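Local coordinates for glycoside hydrolase family 16 protein (Akkermansia muciniphila, PDB 6T2N) that probably acts as an endo-beta-galactosidase, an O-glycanase that cuts within the sugar chains of mucins and so helps to start their breakdown, at residues Ser187-Pro190 and Asp191-Tyr194; Ile217-Leu220 and Ser221-Phe224; Met229-Lys233 and Asp234-Leu238. All blocks are in the same frame, centred on the assembly; numbering follows the deposited sequence.

Contact 1 of 3, residues Ser187-Pro190 and Asp191-Tyr194; sequences SQQP and DVVY
A type I beta turn from Gln189 to Val192 brings the chain into strand 192-198 of the family 16 beta-sandwich, and the Gln189 side chain reaches over this turn to Tyr194. Pro190 and Asp191 occupy the two central positions; the carbonyl of Gln189 faces the amide of Val192, with O and N 3.6 Å apart. The main polar link lies between side chains: Tyr194 OH donates to Gln189 OE1 at 2.8 Å. It approaches the amide from above, 38° out of the carbonyl plane and well to the side of the C=O direction. OE1 itself sits at the edge of the phenol ring, near its plane, and amide and ring planes are steeply turned against each other, 71° apart. Gln189 reaches the hydroxyl because its CG lies beside the backbone N (chi1 -61°) and the chain then runs extended. A phenylalanine in place of Tyr194 would probably leave OE1 without this donor and let the glutamine amide turn more freely. Asp191 points its carboxylate elsewhere: OD1 accepts from the amide of Leu220 and OD2, weakly, from that of Asn219, so the turn is tied to the loop following strand 211-216. Next to the turn's backbone, Val192 packs lightly on the glutamine stem, its CG2 lying 4.1 Å from Gln189 CB.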
loop_
_atom_site.group_PDB
_atom_site.type_symbol
_atom_site.label_atom_id
_atom_site.label_comp_id
_atom_site.label_asym_id
_atom_site.label_seq_id
_atom_site.Cartn_x
_atom_site.Cartn_y
_atom_site.Cartn_z
ATOM N N SER A 187 -13.596 -5.552 -7.056
ATOM C CA SER A 187 -14.622 -6.616 -7.253
ATOM C C SER A 187 -15.069 -6.808 -8.709
ATOM O O SER A 187 -15.163 -7.975 -9.142
ATOM C CB SER A 187 -15.823 -6.292 -6.473
ATOM O OG SER A 187 -15.447 -5.696 -5.270
ATOM N N GLN A 188 -15.516 -5.730 -9.361
ATOM C CA GLN A 188 -15.946 -5.708 -10.782
ATOM C C GLN A 188 -14.646 -5.427 -11.525
ATOM O O GLN A 188 -14.093 -4.372 -11.260
ATOM C CB GLN A 188 -17.132 -4.732 -10.936
ATOM C CG GLN A 188 -16.822 -3.252 -11.102
ATOM C CD GLN A 188 -16.154 -2.569 -9.925
ATOM O OE1 GLN A 188 -15.660 -3.210 -9.000
ATOM N NE2 GLN A 188 -16.109 -1.241 -9.954
ATOM N N GLN A 189 -14.091 -6.387 -12.268
ATOM C CA GLN A 189 -12.643 -6.441 -12.673
ATOM C C GLN A 189 -11.766 -7.088 -11.593
ATOM O O GLN A 189 -10.760 -6.502 -11.179
ATOM C CB GLN A 189 -12.056 -5.056 -12.980
ATOM C CG GLN A 189 -12.742 -4.348 -14.134
ATOM C CD GLN A 189 -12.058 -3.061 -14.501
ATOM O OE1 GLN A 189 -12.064 -2.057 -13.755
ATOM N NE2 GLN A 189 -11.500 -3.088 -15.692
ATOM N N PRO A 190 -12.065 -8.333 -11.155
ATOM C CA PRO A 190 -11.274 -9.010 -10.122
ATOM C C PRO A 190 -10.010 -9.744 -10.593
ATOM O O PRO A 190 -9.242 -10.126 -9.724
ATOM C CB PRO A 190 -12.240 -10.075 -9.590
ATOM C CG PRO A 190 -13.094 -10.427 -10.785
ATOM C CD PRO A 190 -13.181 -9.172 -11.627
ATOM N N ASP A 191 -9.855 -9.954 -11.909
ATOM C CA ASP A 191 -8.617 -10.521 -12.521
ATOM C C ASP A 191 -7.640 -9.396 -12.943
ATOM O O ASP A 191 -6.541 -9.699 -13.442
ATOM C CB ASP A 191 -8.975 -11.450 -13.689
ATOM C CG ASP A 191 -9.550 -12.792 -13.255
ATOM O OD1 ASP A 191 -9.446 -13.078 -12.048
ATOM O OD2 ASP A 191 -10.095 -13.546 -14.138
ATOM N N VAL A 192 -8.009 -8.132 -12.751
ATOM C CA VAL A 192 -7.154 -6.984 -13.143
ATOM C C VAL A 192 -6.420 -6.461 -11.911
ATOM O O VAL A 192 -7.111 -6.077 -10.900
ATOM C CB VAL A 192 -7.968 -5.858 -13.797
ATOM C CG1 VAL A 192 -7.065 -4.681 -14.147
ATOM C CG2 VAL A 192 -8.744 -6.327 -15.013
ATOM N N VAL A 193 -5.095 -6.376 -12.070
ATOM C CA VAL A 193 -4.109 -5.663 -11.204
ATOM C C VAL A 193 -3.856 -4.263 -11.779
ATOM O O VAL A 193 -3.354 -4.185 -12.949
ATOM C CB VAL A 193 -2.759 -6.409 -11.144
ATOM C CG1 VAL A 193 -1.760 -5.684 -10.266
ATOM C CG2 VAL A 193 -2.885 -7.850 -10.680
ATOM N N TYR A 194 -4.128 -3.232 -10.962
ATOM C CA TYR A 194 -3.750 -1.813 -11.142
ATOM C C TYR A 194 -2.500 -1.497 -10.335
ATOM O O TYR A 194 -2.540 -1.670 -9.134
ATOM C CB TYR A 194 -4.853 -0.904 -10.607
ATOM C CG TYR A 194 -6.099 -0.900 -11.451
ATOM C CD1 TYR A 194 -7.090 -1.858 -11.279
ATOM C CD2 TYR A 194 -6.284 0.050 -12.447
ATOM C CE1 TYR A 194 -8.224 -1.884 -12.082
ATOM C CE2 TYR A 194 -7.413 0.037 -13.253
ATOM C CZ TYR A 194 -8.390 -0.932 -13.076
ATOM O OH TYR A 194 -9.507 -0.936 -13.870
#

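Contact 2 of 3, residues Ile217-Leu220 and Ser221-Phe224; sequences IENL and SDDF
With CG beside the backbone N in both residues, chi1 -39° in Asn219 and -62° in Asp222, the two side chains run alongside each other and point the same way from the ends of a type I beta turn. Leu220 and Ser221 hold its central positions, and the turn lies in the loop between strand 211-216 and strand 225-231, where the chain crosses from one sheet of the sandwich to the other. One backbone bond closes it: Asp222 N donates weakly to Asn219 O at 3.4 Å. Amide and carboxylate planes are only 18° apart, yet the two flat groups do not pair through their polar ends. The carboxylate instead lies beside the asparagine methylene, and even the approach of Asp222 OD2 to Asn219 CG is 4.2 Å, too long for anything but loose packing. Leu220 behaves differently from these exposed neighbours. Its side chain leaves the turn on the protein side and is buried against His225 and Tyr227, so an apolar side chain of the turn is packed onto strand 225-231. Farther on, Phe224 lies against strands 146-153 and 292-302, where it touches Asp297, a ligand of the bound calcium ion. Back at the turn itself, Asp222 OD2 comes to 3.5 Å from Asn219 CB.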
loop_
_atom_site.group_PDB
_atom_site.type_symbol
_atom_site.label_atom_id
_atom_site.label_comp_id
_atom_site.label_asym_id
_atom_site.label_seq_id
_atom_site.Cartn_x
_atom_site.Cartn_y
_atom_site.Cartn_z
ATOM N N ILE A 217 -4.536 -10.924 -14.818
ATOM C CA ILE A 217 -4.147 -12.334 -14.537
ATOM C C ILE A 217 -5.431 -13.162 -14.352
ATOM O O ILE A 217 -6.264 -12.784 -13.537
ATOM C CB ILE A 217 -3.191 -12.362 -13.343
ATOM C CG1 ILE A 217 -1.868 -11.720 -13.721
ATOM C CG2 ILE A 217 -2.973 -13.778 -12.846
ATOM C CD1 ILE A 217 -0.967 -11.457 -12.541
ATOM N N GLU A 218 -5.614 -14.237 -15.115
ATOM C CA GLU A 218 -6.885 -15.009 -15.106
ATOM C C GLU A 218 -6.961 -15.861 -13.831
ATOM O O GLU A 218 -5.950 -16.481 -13.482
ATOM C CB GLU A 218 -7.008 -15.828 -16.378
ATOM C CG GLU A 218 -8.188 -15.425 -17.231
ATOM C CD GLU A 218 -8.555 -16.608 -18.109
ATOM O OE1 GLU A 218 -7.695 -17.050 -18.907
ATOM O OE2 GLU A 218 -9.657 -17.148 -17.935
ATOM N N ASN A 219 -8.111 -15.835 -13.147
ATOM C CA ASN A 219 -8.312 -16.335 -11.755
ATOM C C ASN A 219 -7.139 -15.904 -10.848
ATOM O O ASN A 219 -6.299 -16.733 -10.490
ATOM C CB ASN A 219 -8.543 -17.842 -11.780
ATOM C CG ASN A 219 -9.401 -18.304 -12.944
ATOM O OD1 ASN A 219 -8.891 -18.853 -13.912
ATOM N ND2 ASN A 219 -10.702 -18.101 -12.855
ATOM N N LEU A 220 -7.078 -14.629 -10.487
ATOM C CA LEU A 220 -5.910 -14.019 -9.800
ATOM C C LEU A 220 -6.024 -14.319 -8.304
ATOM O O LEU A 220 -5.017 -14.162 -7.516
ATOM C CB LEU A 220 -5.955 -12.520 -10.126
ATOM C CG LEU A 220 -5.209 -11.573 -9.193
ATOM C CD1 LEU A 220 -3.711 -11.698 -9.400
ATOM C CD2 LEU A 220 -5.681 -10.144 -9.410
ATOM N N SER A 221 -7.242 -14.682 -7.914
ATOM C CA SER A 221 -7.602 -14.996 -6.515
ATOM C C SER A 221 -7.191 -16.435 -6.208
ATOM O O SER A 221 -6.999 -16.720 -5.035
ATOM C CB SER A 221 -9.049 -14.772 -6.277
ATOM O OG SER A 221 -9.793 -15.481 -7.248
ATOM N N ASP A 222 -7.005 -17.299 -7.204
ATOM C CA ASP A 222 -6.599 -18.708 -6.916
ATOM C C ASP A 222 -5.231 -18.735 -6.207
ATOM O O ASP A 222 -5.200 -19.116 -5.010
ATOM C CB ASP A 222 -6.590 -19.616 -8.150
ATOM C CG ASP A 222 -7.950 -19.788 -8.812
ATOM O OD1 ASP A 222 -8.923 -19.072 -8.416
ATOM O OD2 ASP A 222 -8.020 -20.620 -9.738
ATOM N N ASP A 223 -4.144 -18.329 -6.882
ATOM C CA ASP A 223 -2.774 -18.433 -6.308
ATOM C C ASP A 223 -2.254 -17.100 -5.776
ATOM O O ASP A 223 -2.837 -16.021 -6.035
ATOM C CB ASP A 223 -1.742 -18.942 -7.297
ATOM C CG ASP A 223 -2.128 -20.268 -7.899
ATOM O OD1 ASP A 223 -2.542 -21.182 -7.156
ATOM O OD2 ASP A 223 -2.028 -20.362 -9.102
ATOM N N PHE A 224 -1.199 -17.247 -4.984
ATOM C CA PHE A 224 -0.299 -16.179 -4.513
ATOM C C PHE A 224 0.479 -15.646 -5.724
ATOM O O PHE A 224 0.900 -16.415 -6.621
ATOM C CB PHE A 224 0.681 -16.748 -3.475
ATOM C CG PHE A 224 0.213 -16.854 -2.044
ATOM C CD1 PHE A 224 -0.520 -17.946 -1.605
ATOM C CD2 PHE A 224 0.544 -15.869 -1.123
ATOM C CE1 PHE A 224 -0.927 -18.040 -0.283
ATOM C CE2 PHE A 224 0.119 -15.951 0.196
ATOM C CZ PHE A 224 -0.611 -17.043 0.619
#

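Contact 3 of 3, residues Met229-Lys233 and Asp234-Leu238; sequences MEWDK and DSIKL
Glu230 and Lys237 form the hydrogen-bonded pair of an antiparallel beta hairpin made by strands 225-231 and 235-240. Lys237 N donates to Glu230 O at 2.9 Å with an N-H...O angle of 160°; the return bond, Glu230 N to Lys237 O, is weak. A further weak bond, from Asp232 N to Ser235 O at 3.0 Å, spans the tight turn through Lys233 and Asp234. Both neighbouring pairs, Met229 with Leu238 and Trp231 with Ile236, are non-hydrogen-bonded. On the face carrying Glu230 and Lys237 the charged ends stay apart, Glu230 OE1 being 4.9 Å from Lys237 NZ, while Glu230 OE2 forms a salt bridge with Arg147 of the adjoining strand. The face carrying the two apolar pairs looks toward strand 192-198 of the other sheet. There Ile236 lies alongside Trp231, its CD1 placed over the five-membered ring in a CH-pi contact, 4.2 Å from the centroid and 25° off the ring normal. Met229 CG touches both Ile236 CG2 and Leu238 CD2, 3.7 Å from each. Trp231 NE1, buried with its ring, is satisfied by the carbonyl of Phe263, which helps to fix the indole's rotation. The hairpin is thus two-sided in character: it offers hydrocarbon and indole to the sandwich interior, and keeps charge on its opposite surface.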
loop_
_atom_site.group_PDB
_atom_site.type_symbol
_atom_site.label_atom_id
_atom_site.label_comp_id
_atom_site.label_asym_id
_atom_site.label_seq_id
_atom_site.Cartn_x
_atom_site.Cartn_y
_atom_site.Cartn_z
ATOM N N MET A 229 8.534 -3.914 -6.668
ATOM C CA MET A 229 8.905 -2.543 -7.027
ATOM C C MET A 229 10.438 -2.450 -7.025
ATOM O O MET A 229 11.027 -2.545 -5.950
ATOM C CB MET A 229 8.314 -1.573 -6.007
ATOM C CG MET A 229 8.834 -0.190 -6.227
ATOM S SD MET A 229 8.352 1.041 -5.012
ATOM C CE MET A 229 9.389 0.538 -3.642
ATOM N N GLU A 230 11.079 -2.268 -8.185
ATOM C CA GLU A 230 12.498 -1.788 -8.282
ATOM C C GLU A 230 12.469 -0.249 -8.384
ATOM O O GLU A 230 11.573 0.264 -9.094
ATOM C CB GLU A 230 13.230 -2.456 -9.457
ATOM C CG GLU A 230 13.686 -3.888 -9.202
ATOM C CD GLU A 230 14.498 -4.580 -10.295
ATOM O OE1 GLU A 230 14.452 -4.124 -11.463
ATOM O OE2 GLU A 230 15.200 -5.570 -9.979
ATOM N N TRP A 231 13.401 0.452 -7.716
ATOM C CA TRP A 231 13.386 1.928 -7.496
ATOM C C TRP A 231 14.821 2.447 -7.330
ATOM O O TRP A 231 15.444 2.143 -6.306
ATOM C CB TRP A 231 12.499 2.218 -6.269
ATOM C CG TRP A 231 12.426 3.627 -5.758
ATOM C CD1 TRP A 231 12.625 4.764 -6.474
ATOM C CD2 TRP A 231 12.065 4.063 -4.437
ATOM N NE1 TRP A 231 12.434 5.867 -5.691
ATOM C CE2 TRP A 231 12.099 5.466 -4.430
ATOM C CE3 TRP A 231 11.734 3.421 -3.243
ATOM C CZ2 TRP A 231 11.807 6.226 -3.297
ATOM C CZ3 TRP A 231 11.440 4.170 -2.116
ATOM C CH2 TRP A 231 11.467 5.561 -2.148
ATOM N N ASP A 232 15.348 3.103 -8.365
ATOM C CA ASP A 232 16.493 4.050 -8.348
ATOM C C ASP A 232 16.036 5.500 -8.192
ATOM O O ASP A 232 14.835 5.781 -8.240
ATOM C CB ASP A 232 17.045 4.201 -9.743
ATOM C CG ASP A 232 17.723 2.945 -10.386
ATOM O OD1 ASP A 232 18.810 2.501 -9.884
ATOM O OD2 ASP A 232 17.244 2.579 -11.491
ATOM N N LYS A 233 16.995 6.409 -8.206
ATOM C CA LYS A 233 16.771 7.851 -8.453
ATOM C C LYS A 233 16.541 8.226 -9.969
ATOM O O LYS A 233 16.276 9.475 -10.144
ATOM C CB LYS A 233 18.061 8.610 -8.243
ATOM C CG LYS A 233 19.000 8.401 -9.427
ATOM C CD LYS A 233 20.422 8.912 -9.225
ATOM C CE LYS A 233 21.399 8.160 -10.083
ATOM N NZ LYS A 233 22.438 9.092 -10.514
ATOM N N ASP A 234 16.519 7.182 -10.835
ATOM C CA ASP A 234 16.222 7.407 -12.269
ATOM C C ASP A 234 14.871 6.807 -12.699
ATOM O O ASP A 234 14.256 7.433 -13.625
ATOM C CB ASP A 234 17.344 6.865 -13.137
ATOM C CG ASP A 234 18.513 7.828 -13.282
ATOM O OD1 ASP A 234 18.303 9.007 -13.688
ATOM O OD2 ASP A 234 19.628 7.404 -12.982
ATOM N N SER A 235 14.414 5.680 -12.110
ATOM C CA SER A 235 13.066 5.100 -12.400
ATOM C C SER A 235 12.435 4.335 -11.220
ATOM O O SER A 235 13.154 3.929 -10.286
ATOM C CB SER A 235 13.126 4.203 -13.604
ATOM O OG SER A 235 13.942 3.082 -13.316
ATOM N N ILE A 236 11.116 4.105 -11.322
ATOM C CA ILE A 236 10.369 3.058 -10.586
ATOM C C ILE A 236 9.641 2.111 -11.552
ATOM O O ILE A 236 8.855 2.584 -12.389
ATOM C CB ILE A 236 9.384 3.677 -9.610
ATOM C CG1 ILE A 236 10.052 4.732 -8.745
ATOM C CG2 ILE A 236 8.775 2.570 -8.750
ATOM C CD1 ILE A 236 9.072 5.508 -7.938
ATOM N N LYS A 237 9.911 0.808 -11.388
ATOM C CA LYS A 237 9.233 -0.337 -12.043
ATOM C C LYS A 237 8.293 -0.928 -10.995
ATOM O O LYS A 237 8.767 -1.092 -9.882
ATOM C CB LYS A 237 10.249 -1.401 -12.497
ATOM C CG LYS A 237 10.996 -1.104 -13.790
ATOM C CD LYS A 237 12.519 -1.364 -13.785
ATOM C CE LYS A 237 13.298 -0.372 -14.658
ATOM N NZ LYS A 237 14.689 -0.792 -14.992
ATOM N N LEU A 238 7.026 -1.181 -11.363
ATOM C CA LEU A 238 5.992 -1.941 -10.613
ATOM C C LEU A 238 5.589 -3.163 -11.427
ATOM O O LEU A 238 4.955 -3.018 -12.506
ATOM C CB LEU A 238 4.763 -1.072 -10.381
ATOM C CG LEU A 238 5.026 0.198 -9.588
ATOM C CD1 LEU A 238 3.729 0.914 -9.332
ATOM C CD2 LEU A 238 5.718 -0.039 -8.264
#

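Overall arrangement
Along the chain the contacts follow one another in series, all within the family 16 sequence range. Contacts 1 and 2 are neighbours, their centres 10 Å apart: one turn leads into strand 192-198 and the other follows strand 211-216, its antiparallel partner, and Asp191 O lies 2.7 Å from Ile217 N, probably in a hydrogen bond. Contact 3 lies in the other sheet, about 24 Å from contact 1 and 25 Å from contact 2 between centres, touching neither. The loop of contact 2 feeds straight into strand 225-231, the first strand of the hairpin, so the three sites trace the path from one sheet to the other in the beta-sandwich.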